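Local coordinates for telomerase reverse transcriptase (Candida albicans SC5314, PDB 6ZDQ), which probably extends chromosome ends by reverse-transcribing a template within the telomerase RNA, adding short telomeric DNA repeats, at residues C428-K440 / L448-L461. Residues are numbered along the deposited sequence; the frame is centred on the assembly and turned at random.
Sequences CRSQIYDVVGSVK and LYKRKRGVFQGFSL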
# COMPACT_ATOMS: atom_id res chain seq x y z
N CYS A 428 -14.33 7.07 20.90
CA CYS A 428 -14.91 6.98 19.56
C CYS A 428 -15.34 8.36 19.05
O CYS A 428 -14.96 8.77 17.95
CB CYS A 428 -16.09 6.02 19.55
SG CYS A 428 -15.63 4.28 19.36
N ARG A 429 -16.13 9.08 19.85
CA ARG A 429 -16.55 10.42 19.44
C ARG A 429 -15.36 11.36 19.33
O ARG A 429 -15.38 12.29 18.52
CB ARG A 429 -17.59 10.98 20.42
CG ARG A 429 -17.12 11.07 21.85
CD ARG A 429 -17.88 12.15 22.61
NE ARG A 429 -17.70 13.46 21.99
CZ ARG A 429 -16.69 14.28 22.25
NH1 ARG A 429 -15.76 13.92 23.13
NH2 ARG A 429 -16.61 15.45 21.64
N SER A 430 -14.32 11.15 20.14
CA SER A 430 -13.11 11.96 20.02
C SER A 430 -12.47 11.78 18.65
O SER A 430 -12.03 12.76 18.03
CB SER A 430 -12.12 11.59 21.13
OG SER A 430 -10.91 12.31 21.00
N GLN A 431 -12.40 10.54 18.16
CA GLN A 431 -11.88 10.25 16.83
C GLN A 431 -12.81 10.71 15.72
O GLN A 431 -12.40 10.74 14.56
CB GLN A 431 -11.60 8.76 16.69
CG GLN A 431 -10.50 8.23 17.60
CD GLN A 431 -9.12 8.71 17.18
OE1 GLN A 431 -8.73 8.55 16.02
NE2 GLN A 431 -8.38 9.29 18.11
N ILE A 432 -14.07 11.04 16.04
CA ILE A 432 -15.03 11.47 15.03
C ILE A 432 -15.05 12.99 14.94
O ILE A 432 -14.86 13.57 13.86
CB ILE A 432 -16.44 10.92 15.34
CG1 ILE A 432 -16.45 9.40 15.22
CG2 ILE A 432 -17.47 11.54 14.41
CD1 ILE A 432 -17.74 8.76 15.70
N TYR A 433 -15.29 13.66 16.07
CA TYR A 433 -15.50 15.10 16.10
C TYR A 433 -14.22 15.88 16.39
O TYR A 433 -13.82 16.75 15.61
CB TYR A 433 -16.58 15.44 17.13
CG TYR A 433 -17.94 14.85 16.83
CD1 TYR A 433 -18.86 15.53 16.04
CD2 TYR A 433 -18.31 13.61 17.34
CE1 TYR A 433 -20.10 14.99 15.76
CE2 TYR A 433 -19.55 13.06 17.07
CZ TYR A 433 -20.44 13.76 16.28
OH TYR A 433 -21.68 13.22 16.00
N ASP A 434 -13.56 15.57 17.51
CA ASP A 434 -12.47 16.38 18.04
C ASP A 434 -11.23 16.38 17.16
O ASP A 434 -10.32 17.18 17.42
CB ASP A 434 -12.11 15.92 19.45
CG ASP A 434 -13.24 16.13 20.44
OD1 ASP A 434 -14.26 15.43 20.33
OD2 ASP A 434 -13.10 17.00 21.32
N VAL A 435 -11.14 15.51 16.16
CA VAL A 435 -9.94 15.44 15.33
C VAL A 435 -9.74 16.75 14.59
O VAL A 435 -10.68 17.30 14.00
CB VAL A 435 -10.02 14.25 14.36
CG1 VAL A 435 -8.80 14.22 13.46
CG2 VAL A 435 -10.15 12.95 15.13
N VAL A 436 -8.51 17.27 14.62
CA VAL A 436 -8.16 18.54 13.99
C VAL A 436 -6.95 18.31 13.09
O VAL A 436 -5.98 17.67 13.49
CB VAL A 436 -7.84 19.62 15.03
CG1 VAL A 436 -7.64 20.97 14.36
CG2 VAL A 436 -8.93 19.71 16.10
N GLY A 437 -7.02 18.83 11.86
CA GLY A 437 -5.93 18.74 10.91
C GLY A 437 -5.30 20.10 10.68
O GLY A 437 -5.99 21.12 10.69
N SER A 438 -3.99 20.10 10.46
CA SER A 438 -3.24 21.34 10.28
C SER A 438 -2.91 21.56 8.81
O SER A 438 -2.70 20.61 8.05
CB SER A 438 -1.94 21.31 11.10
OG SER A 438 -1.03 20.36 10.59
N VAL A 439 -2.85 22.83 8.42
CA VAL A 439 -2.50 23.23 7.07
C VAL A 439 -1.54 24.41 7.16
O VAL A 439 -1.91 25.48 7.66
CB VAL A 439 -3.73 23.62 6.22
CG1 VAL A 439 -3.29 24.17 4.88
CG2 VAL A 439 -4.64 22.42 6.03
N LYS A 440 -0.31 24.22 6.68
CA LYS A 440 0.69 25.28 6.69
C LYS A 440 0.56 26.10 5.41
O LYS A 440 0.66 25.56 4.30
CB LYS A 440 2.10 24.69 6.80
CG LYS A 440 2.32 23.86 8.07
CD LYS A 440 3.69 23.21 8.07
CE LYS A 440 3.87 22.31 9.29
NZ LYS A 440 5.17 21.59 9.25
N LEU A 448 -5.56 25.51 11.55
CA LEU A 448 -6.16 24.32 12.14
C LEU A 448 -7.65 24.27 11.81
O LEU A 448 -8.36 25.26 11.98
CB LEU A 448 -5.96 24.32 13.66
CG LEU A 448 -4.50 24.42 14.11
CD1 LEU A 448 -4.40 24.47 15.63
CD2 LEU A 448 -3.69 23.25 13.57
N TYR A 449 -8.10 23.12 11.32
CA TYR A 449 -9.48 22.93 10.90
C TYR A 449 -10.09 21.73 11.62
O TYR A 449 -9.48 20.66 11.68
CB TYR A 449 -9.58 22.71 9.39
CG TYR A 449 -9.23 23.93 8.56
CD1 TYR A 449 -7.92 24.21 8.22
CD2 TYR A 449 -10.23 24.78 8.10
CE1 TYR A 449 -7.60 25.32 7.46
CE2 TYR A 449 -9.92 25.89 7.33
CZ TYR A 449 -8.60 26.16 7.02
OH TYR A 449 -8.29 27.26 6.26
N LYS A 450 -11.29 21.91 12.15
CA LYS A 450 -12.13 20.79 12.55
C LYS A 450 -13.07 20.43 11.40
O LYS A 450 -13.24 21.19 10.45
CB LYS A 450 -12.92 21.12 13.82
CG LYS A 450 -12.16 20.89 15.11
CD LYS A 450 -13.08 20.95 16.32
CE LYS A 450 -12.31 20.65 17.60
NZ LYS A 450 -13.18 20.74 18.80
N ARG A 451 -13.67 19.25 11.49
CA ARG A 451 -14.47 18.73 10.39
C ARG A 451 -15.95 18.92 10.65
O ARG A 451 -16.45 18.69 11.76
CB ARG A 451 -14.17 17.25 10.16
CG ARG A 451 -14.22 16.88 8.69
CD ARG A 451 -13.55 15.55 8.41
NE ARG A 451 -13.38 15.33 6.97
CZ ARG A 451 -14.36 14.99 6.14
NH1 ARG A 451 -15.60 14.84 6.59
NH2 ARG A 451 -14.11 14.80 4.85
N LYS A 452 -16.66 19.35 9.61
CA LYS A 452 -18.10 19.56 9.63
C LYS A 452 -18.87 18.33 9.15
O LYS A 452 -20.11 18.34 9.18
CB LYS A 452 -18.45 20.78 8.77
CG LYS A 452 -19.82 21.39 9.01
CD LYS A 452 -20.02 22.63 8.14
CE LYS A 452 -19.76 22.32 6.67
NZ LYS A 452 -19.91 23.53 5.82
N ARG A 453 -18.17 17.28 8.72
CA ARG A 453 -18.80 16.06 8.21
C ARG A 453 -18.00 14.86 8.71
O ARG A 453 -17.23 14.96 9.66
CB ARG A 453 -18.91 16.09 6.68
CG ARG A 453 -19.99 17.02 6.15
CD ARG A 453 -20.54 16.54 4.82
NE ARG A 453 -19.57 16.66 3.73
CZ ARG A 453 -19.55 17.67 2.87
NH1 ARG A 453 -20.44 18.65 2.96
NH2 ARG A 453 -18.65 17.70 1.90
N GLY A 454 -18.21 13.72 8.05
CA GLY A 454 -17.70 12.44 8.51
C GLY A 454 -16.20 12.36 8.70
O GLY A 454 -15.47 13.29 8.35
N VAL A 455 -15.72 11.23 9.22
CA VAL A 455 -14.37 11.15 9.76
C VAL A 455 -13.32 11.34 8.66
O VAL A 455 -13.60 11.24 7.46
CB VAL A 455 -14.17 9.82 10.49
CG1 VAL A 455 -15.03 9.77 11.74
CG2 VAL A 455 -14.50 8.67 9.57
N PHE A 456 -12.10 11.63 9.10
CA PHE A 456 -10.96 11.79 8.20
C PHE A 456 -10.44 10.44 7.75
O PHE A 456 -10.29 9.52 8.55
CB PHE A 456 -9.82 12.54 8.89
CG PHE A 456 -10.14 13.96 9.26
CD1 PHE A 456 -9.77 15.00 8.42
CD2 PHE A 456 -10.75 14.26 10.46
CE1 PHE A 456 -10.04 16.32 8.76
CE2 PHE A 456 -11.02 15.57 10.81
CZ PHE A 456 -10.67 16.60 9.96
N GLN A 457 -10.13 10.33 6.46
CA GLN A 457 -9.40 9.16 5.98
C GLN A 457 -7.98 9.17 6.53
O GLN A 457 -7.36 10.22 6.69
CB GLN A 457 -9.37 9.13 4.45
CG GLN A 457 -10.70 8.81 3.80
CD GLN A 457 -10.54 8.32 2.38
OE1 GLN A 457 -11.14 8.86 1.45
NE2 GLN A 457 -9.73 7.28 2.20
N GLY A 458 -7.47 7.97 6.82
CA GLY A 458 -6.13 7.82 7.34
C GLY A 458 -6.05 7.55 8.83
O GLY A 458 -4.98 7.18 9.32
N PHE A 459 -7.15 7.74 9.56
CA PHE A 459 -7.19 7.43 10.98
C PHE A 459 -7.65 6.00 11.18
O PHE A 459 -8.52 5.50 10.46
CB PHE A 459 -8.10 8.42 11.72
CG PHE A 459 -7.39 9.67 12.14
CD1 PHE A 459 -7.07 10.65 11.21
CD2 PHE A 459 -7.04 9.88 13.47
CE1 PHE A 459 -6.42 11.81 11.60
CE2 PHE A 459 -6.39 11.03 13.86
CZ PHE A 459 -6.08 12.00 12.92
N SER A 460 -7.05 5.33 12.18
CA SER A 460 -7.24 3.90 12.36
C SER A 460 -8.71 3.51 12.50
O SER A 460 -9.14 2.49 11.95
CB SER A 460 -6.45 3.43 13.58
OG SER A 460 -6.77 4.20 14.73
N LEU A 461 -9.49 4.31 13.22
CA LEU A 461 -10.88 3.96 13.46
C LEU A 461 -11.82 4.38 12.34
O LEU A 461 -12.98 3.95 12.33
CB LEU A 461 -11.36 4.57 14.78
CG LEU A 461 -10.69 4.00 16.03
CD1 LEU A 461 -11.32 4.59 17.29
CD2 LEU A 461 -10.78 2.49 16.04
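With CG1 of Val435 trans to its own backbone N (chi1 178°), this methyl is delivered to two aromatic rings at once, 3.6 Å from Phe456 CD2 and 3.6 Å from Phe459 CZ. Phe459 reaches it from the opposite direction, whereas Val435 and Phe456 pass each other in opposite directions, the methyl oblique to the ring. Arg451 covers one face of the Phe456 ring, with CD 3.3 Å above its plane, over the centre. The guanidinium NH1 of Arg451 is hydrogen-bonded to the backbone O of Asp343.

Four residues earlier, the chain of Gln431 folds at chi2 (-71°), which brings OE1 to the edge of the Phe459 ring, 3.3 Å from CD2, with amide and ring planes 46° apart; CG of Gln431 meets Leu461 CD1. Ile432 lies against Val455 CG1, and Phe465 of helix 460-477 touches both residues.

Beyond Val435 the chain becomes a strand of an antiparallel hairpin. Gly437 and Tyr449 form a hydrogen-bonded pair: Gly437 N donates to Tyr449 O (3.1 Å), and Tyr449 N returns a bond to Gly437 O (3.0 Å). Beside it the extended Lys450 chain passes obliquely across Val436, its CG 3.6 Å from Val436 CG2, leaving NZ near Asp434 but beyond salt-bridge distance. Asp434 instead pairs with Arg429.

Within the reverse transcriptase region, the example illustrates how paired backbone bonds fix a hairpin's register while aliphatic-aromatic contacts join the preceding helix to the returning loop; the charge of Lys450 probably adds only a modest electrostatic attraction.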